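Inorganic pyrophosphatase (Shewanella sp. AS-11, PDB 6LL8) probably catalyses the manganese-dependent hydrolysis of diphosphate to two phosphates, as a two-domain pyrophosphatase of the DHH family. Local coordinates at residues Tyr5-Ser16 with Tyr64-His74. Residues are numbered along the deposited sequence; the frame is centred on the assembly and turned at random.
Sequences YVVGHKIPDSDS and YAGEEVYIVDH. With MG (magnesium ion), chain C; MG (magnesium ion), chain D; MG (magnesium ion), chain F; 2PN (imidodiphosphoric acid), chain I.
D73 extends its carboxylate anti to the backbone N (chi1 -167°), while H9 turns its imidazole back between its own N and carbonyl carbon (chi1 51°), and the two meet at one magnesium ion. That ion takes H9 NE2, both oxygens of D13, D73 OD2 at 2.0 Å and O1 of the imidodiphosphate. D73 bridges: its OD1 shares a second magnesium with D15 OD2, at 2.1 Å from each, where H95 and D147 also bind. D13 OD2 bridges the first ion to a third, which also holds imidodiphosphate O2 and two waters. H9 ND1 donates to K10 O at 2.9 Å, which limits rotation of the ring. The hydroxyl of S16 gives its proton to the anti lone pair of D73 OD2 (2.8 Å from OG) and accepts from H9 N, so an alanine here would probably cost that oxygen its hydroxyl donor and the H9 amide this acceptor. Behind the site, strands 5-7 and 68-72 run parallel, with V7 N bonded to Y70 O at 3.0 Å and V72 N to V7 O. V6 CG1 packs on V72 CG2 at 3.6 Å; at the far end Y64 and Y5 form an offset edge-to-face stack, the edge of Y64 toward the face of Y5, planes 83° apart. Neighbouring central strands thus deliver metal ligands from the loops and helix start after their C-terminal ends, the multi-metal active site of a family II pyrophosphatase.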
loop_
_atom_site.group_PDB
_atom_site.type_symbol
_atom_site.label_atom_id
_atom_site.label_comp_id
_atom_site.label_asym_id
_atom_site.label_seq_id
_atom_site.Cartn_x
_atom_site.Cartn_y
_atom_site.Cartn_z
ATOM N N TYR A 5 -11.267 3.519 -15.776
ATOM C CA TYR A 5 -11.063 3.899 -14.373
ATOM C C TYR A 5 -9.709 3.406 -13.933
ATOM O O TYR A 5 -9.363 2.243 -14.135
ATOM C CB TYR A 5 -12.172 3.330 -13.496
ATOM C CG TYR A 5 -13.483 4.020 -13.712
ATOM C CD1 TYR A 5 -13.802 5.157 -13.006
ATOM C CD2 TYR A 5 -14.411 3.524 -14.598
ATOM C CE1 TYR A 5 -14.995 5.818 -13.202
ATOM C CE2 TYR A 5 -15.614 4.173 -14.796
ATOM C CZ TYR A 5 -15.911 5.317 -14.097
ATOM O OH TYR A 5 -17.105 5.945 -14.279
ATOM N N VAL A 6 -8.974 4.284 -13.278
ATOM C CA VAL A 6 -7.644 3.993 -12.729
ATOM C C VAL A 6 -7.791 3.861 -11.230
ATOM O O VAL A 6 -8.231 4.834 -10.591
ATOM C CB VAL A 6 -6.638 5.090 -13.111
ATOM C CG1 VAL A 6 -5.253 4.660 -12.658
ATOM C CG2 VAL A 6 -6.664 5.383 -14.603
ATOM N N VAL A 7 -7.518 2.692 -10.669
ATOM C CA VAL A 7 -7.894 2.452 -9.262
ATOM C C VAL A 7 -6.898 1.495 -8.609
ATOM O O VAL A 7 -6.522 0.454 -9.159
ATOM C CB VAL A 7 -9.339 1.993 -9.152
ATOM C CG1 VAL A 7 -9.570 0.705 -9.854
ATOM C CG2 VAL A 7 -9.788 1.891 -7.715
ATOM N N GLY A 8 -6.524 1.875 -7.404
ATOM C CA GLY A 8 -5.617 1.091 -6.571
ATOM C C GLY A 8 -6.332 0.145 -5.646
ATOM O O GLY A 8 -7.493 -0.192 -5.828
ATOM N N HIS A 9 -5.594 -0.353 -4.666
ATOM C CA HIS A 9 -6.133 -1.432 -3.830
ATOM C C HIS A 9 -7.257 -0.960 -2.926
ATOM O O HIS A 9 -7.311 0.202 -2.509
ATOM C CB HIS A 9 -5.032 -2.176 -3.054
ATOM C CG HIS A 9 -4.062 -1.371 -2.248
ATOM N ND1 HIS A 9 -4.369 -0.786 -1.030
ATOM C CD2 HIS A 9 -2.750 -1.109 -2.465
ATOM C CE1 HIS A 9 -3.245 -0.175 -0.582
ATOM N NE2 HIS A 9 -2.242 -0.353 -1.436
ATOM N N LYS A 10 -8.084 -1.923 -2.519
ATOM C CA LYS A 10 -8.959 -1.756 -1.363
ATOM C C LYS A 10 -8.140 -1.215 -0.200
ATOM O O LYS A 10 -6.981 -1.564 -0.044
ATOM C CB LYS A 10 -9.605 -3.086 -1.000
ATOM C CG LYS A 10 -10.756 -3.543 -1.873
ATOM C CD LYS A 10 -11.432 -4.788 -1.356
ATOM C CE LYS A 10 -12.727 -5.086 -2.070
ATOM N NZ LYS A 10 -13.343 -6.274 -1.423
ATOM N N ILE A 11 -8.785 -0.398 0.613
ATOM C CA ILE A 11 -8.096 0.268 1.746
ATOM C C ILE A 11 -6.897 1.006 1.168
ATOM O O ILE A 11 -5.720 0.694 1.382
ATOM C CB ILE A 11 -7.768 -0.673 2.911
ATOM C CG1 ILE A 11 -9.068 -1.395 3.326
ATOM C CG2 ILE A 11 -7.162 0.136 4.057
ATOM C CD1 ILE A 11 -8.938 -2.296 4.482
ATOM N N PRO A 12 -7.164 1.996 0.308
ATOM C CA PRO A 12 -6.074 2.610 -0.456
ATOM C C PRO A 12 -5.132 3.376 0.464
ATOM O O PRO A 12 -5.546 4.047 1.397
ATOM C CB PRO A 12 -6.794 3.555 -1.393
ATOM C CG PRO A 12 -8.112 3.841 -0.740
ATOM C CD PRO A 12 -8.486 2.528 -0.062
ATOM N N ASP A 13 -3.869 3.360 0.071
ATOM C CA ASP A 13 -2.815 4.188 0.662
ATOM C C ASP A 13 -2.419 5.286 -0.315
ATOM O O ASP A 13 -3.016 5.447 -1.393
ATOM C CB ASP A 13 -1.671 3.316 1.098
ATOM C CG ASP A 13 -1.103 2.438 -0.011
ATOM O OD1 ASP A 13 -1.403 2.657 -1.208
ATOM O OD2 ASP A 13 -0.336 1.493 0.295
ATOM N N SER A 14 -1.423 6.061 0.045
ATOM C CA SER A 14 -1.018 7.207 -0.770
ATOM C C SER A 14 -0.584 6.748 -2.156
ATOM O O SER A 14 -0.873 7.456 -3.135
ATOM C CB SER A 14 0.028 8.032 -0.074
ATOM O OG SER A 14 -0.482 8.561 1.120
ATOM N N ASP A 15 0.161 5.677 -2.277
ATOM C CA ASP A 15 0.569 5.217 -3.606
ATOM C C ASP A 15 -0.643 4.914 -4.466
ATOM O O ASP A 15 -0.705 5.329 -5.633
ATOM C CB ASP A 15 1.459 3.991 -3.449
ATOM C CG ASP A 15 2.243 3.518 -4.645
ATOM O OD1 ASP A 15 2.485 4.364 -5.556
ATOM O OD2 ASP A 15 2.687 2.347 -4.652
ATOM N N SER A 16 -1.623 4.219 -3.928
ATOM C CA SER A 16 -2.838 3.874 -4.675
ATOM C C SER A 16 -3.627 5.124 -5.060
ATOM O O SER A 16 -4.231 5.140 -6.140
ATOM C CB SER A 16 -3.705 2.916 -3.882
ATOM O OG SER A 16 -3.296 1.566 -4.016
ATOM N N TYR A 64 -17.447 -1.943 -10.850
ATOM C CA TYR A 64 -16.747 -1.698 -12.121
ATOM C C TYR A 64 -17.161 -2.687 -13.201
ATOM O O TYR A 64 -16.575 -2.677 -14.285
ATOM C CB TYR A 64 -15.225 -1.780 -11.934
ATOM C CG TYR A 64 -14.716 -0.676 -11.059
ATOM C CD1 TYR A 64 -14.819 -0.779 -9.693
ATOM C CD2 TYR A 64 -14.164 0.483 -11.583
ATOM C CE1 TYR A 64 -14.381 0.221 -8.862
ATOM C CE2 TYR A 64 -13.708 1.493 -10.755
ATOM C CZ TYR A 64 -13.798 1.360 -9.389
ATOM O OH TYR A 64 -13.365 2.361 -8.566
ATOM N N ALA A 65 -18.208 -3.478 -12.991
ATOM C CA ALA A 65 -18.665 -4.383 -14.054
ATOM C C ALA A 65 -18.914 -3.576 -15.330
ATOM O O ALA A 65 -19.547 -2.498 -15.275
ATOM C CB ALA A 65 -19.921 -5.094 -13.657
ATOM N N GLY A 66 -18.469 -4.094 -16.471
ATOM C CA GLY A 66 -18.683 -3.450 -17.767
ATOM C C GLY A 66 -17.689 -2.346 -18.077
ATOM O O GLY A 66 -17.749 -1.795 -19.174
ATOM N N GLU A 67 -16.846 -1.986 -17.132
ATOM C CA GLU A 67 -15.866 -0.900 -17.298
ATOM C C GLU A 67 -14.529 -1.450 -17.740
ATOM O O GLU A 67 -14.269 -2.650 -17.576
ATOM C CB GLU A 67 -15.681 -0.142 -15.989
ATOM C CG GLU A 67 -16.959 0.426 -15.398
ATOM C CD GLU A 67 -17.637 1.527 -16.192
ATOM O OE1 GLU A 67 -17.043 2.075 -17.126
ATOM O OE2 GLU A 67 -18.766 1.869 -15.844
ATOM N N GLU A 68 -13.681 -0.563 -18.246
ATOM C CA GLU A 68 -12.246 -0.829 -18.435
ATOM C C GLU A 68 -11.529 -0.244 -17.223
ATOM O O GLU A 68 -11.780 0.895 -16.834
ATOM C CB GLU A 68 -11.729 -0.207 -19.719
ATOM C CG GLU A 68 -12.228 -0.916 -20.967
ATOM C CD GLU A 68 -11.840 -0.189 -22.239
ATOM O OE1 GLU A 68 -12.154 0.992 -22.315
ATOM O OE2 GLU A 68 -11.342 -0.843 -23.157
ATOM N N VAL A 69 -10.624 -1.034 -16.673
ATOM C CA VAL A 69 -9.942 -0.705 -15.417
ATOM C C VAL A 69 -8.444 -0.825 -15.599
ATOM O O VAL A 69 -7.936 -1.832 -16.098
ATOM C CB VAL A 69 -10.421 -1.593 -14.273
ATOM C CG1 VAL A 69 -9.713 -1.273 -12.984
ATOM C CG2 VAL A 69 -11.910 -1.473 -14.082
ATOM N N TYR A 70 -7.732 0.194 -15.131
ATOM C CA TYR A 70 -6.258 0.181 -15.030
ATOM C C TYR A 70 -5.972 0.084 -13.550
ATOM O O TYR A 70 -6.239 1.011 -12.767
ATOM C CB TYR A 70 -5.637 1.412 -15.679
ATOM C CG TYR A 70 -4.251 1.174 -16.203
ATOM C CD1 TYR A 70 -3.218 0.777 -15.371
ATOM C CD2 TYR A 70 -3.954 1.387 -17.539
ATOM C CE1 TYR A 70 -1.950 0.539 -15.872
ATOM C CE2 TYR A 70 -2.678 1.178 -18.056
ATOM C CZ TYR A 70 -1.674 0.734 -17.204
ATOM O OH TYR A 70 -0.405 0.466 -17.646
ATOM N N ILE A 71 -5.468 -1.081 -13.148
ATOM C CA ILE A 71 -5.179 -1.424 -11.748
ATOM C C ILE A 71 -3.848 -0.780 -11.357
ATOM O O ILE A 71 -2.879 -0.861 -12.095
ATOM C CB ILE A 71 -5.123 -2.943 -11.583
ATOM C CG1 ILE A 71 -6.458 -3.613 -11.913
ATOM C CG2 ILE A 71 -4.594 -3.350 -10.209
ATOM C CD1 ILE A 71 -7.541 -3.430 -10.914
ATOM N N VAL A 72 -3.795 -0.233 -10.152
ATOM C CA VAL A 72 -2.576 0.366 -9.566
ATOM C C VAL A 72 -2.265 -0.357 -8.263
ATOM O O VAL A 72 -3.138 -0.528 -7.417
ATOM C CB VAL A 72 -2.796 1.872 -9.337
ATOM C CG1 VAL A 72 -1.570 2.539 -8.759
ATOM C CG2 VAL A 72 -3.228 2.573 -10.605
ATOM N N ASP A 73 -0.991 -0.687 -8.072
ATOM C CA ASP A 73 -0.439 -0.960 -6.729
ATOM C C ASP A 73 -0.918 -2.287 -6.136
ATOM O O ASP A 73 -0.783 -2.455 -4.917
ATOM C CB ASP A 73 -0.680 0.223 -5.803
ATOM C CG ASP A 73 0.038 0.278 -4.493
ATOM O OD1 ASP A 73 1.267 -0.028 -4.437
ATOM O OD2 ASP A 73 -0.626 0.699 -3.535
ATOM N N HIS A 74 -1.362 -3.227 -6.949
ATOM C CA HIS A 74 -1.576 -4.630 -6.552
ATOM C C HIS A 74 -1.865 -5.465 -7.789
ATOM O O HIS A 74 -2.159 -4.894 -8.840
ATOM C CB HIS A 74 -2.729 -4.760 -5.550
ATOM C CG HIS A 74 -4.059 -4.616 -6.167
ATOM N ND1 HIS A 74 -4.820 -5.724 -6.512
ATOM C CD2 HIS A 74 -4.741 -3.503 -6.483
ATOM C CE1 HIS A 74 -5.939 -5.231 -7.048
ATOM N NE2 HIS A 74 -5.958 -3.897 -7.033
HETATM MG MG MG C . -0.250 0.608 -1.573
HETATM MG MG MG D . 2.808 0.822 -3.201
HETATM MG MG MG F . 1.993 2.172 0.194
HETATM P P1 2PN I . 2.269 -0.942 -0.616
HETATM O O1 2PN I . 0.796 -0.965 -1.015
HETATM O O2 2PN I . 2.536 -0.013 0.538
HETATM O O3 2PN I . 3.151 -0.648 -1.814
HETATM N N1 2PN I . 2.645 -2.467 -0.125
HETATM P P2 2PN I . 3.005 -3.171 1.323
HETATM O O4 2PN I . 2.061 -4.366 1.409
HETATM O O5 2PN I . 2.719 -2.170 2.422
HETATM O O6 2PN I . 4.453 -3.596 1.277
HETATM O O HOH W 1 -19.385 4.373 -14.478
HETATM O O HOH W 2 -7.882 -1.975 -7.901
HETATM O O HOH W 3 1.538 4.537 0.152
HETATM O O HOH W 4 2.446 2.023 2.525
#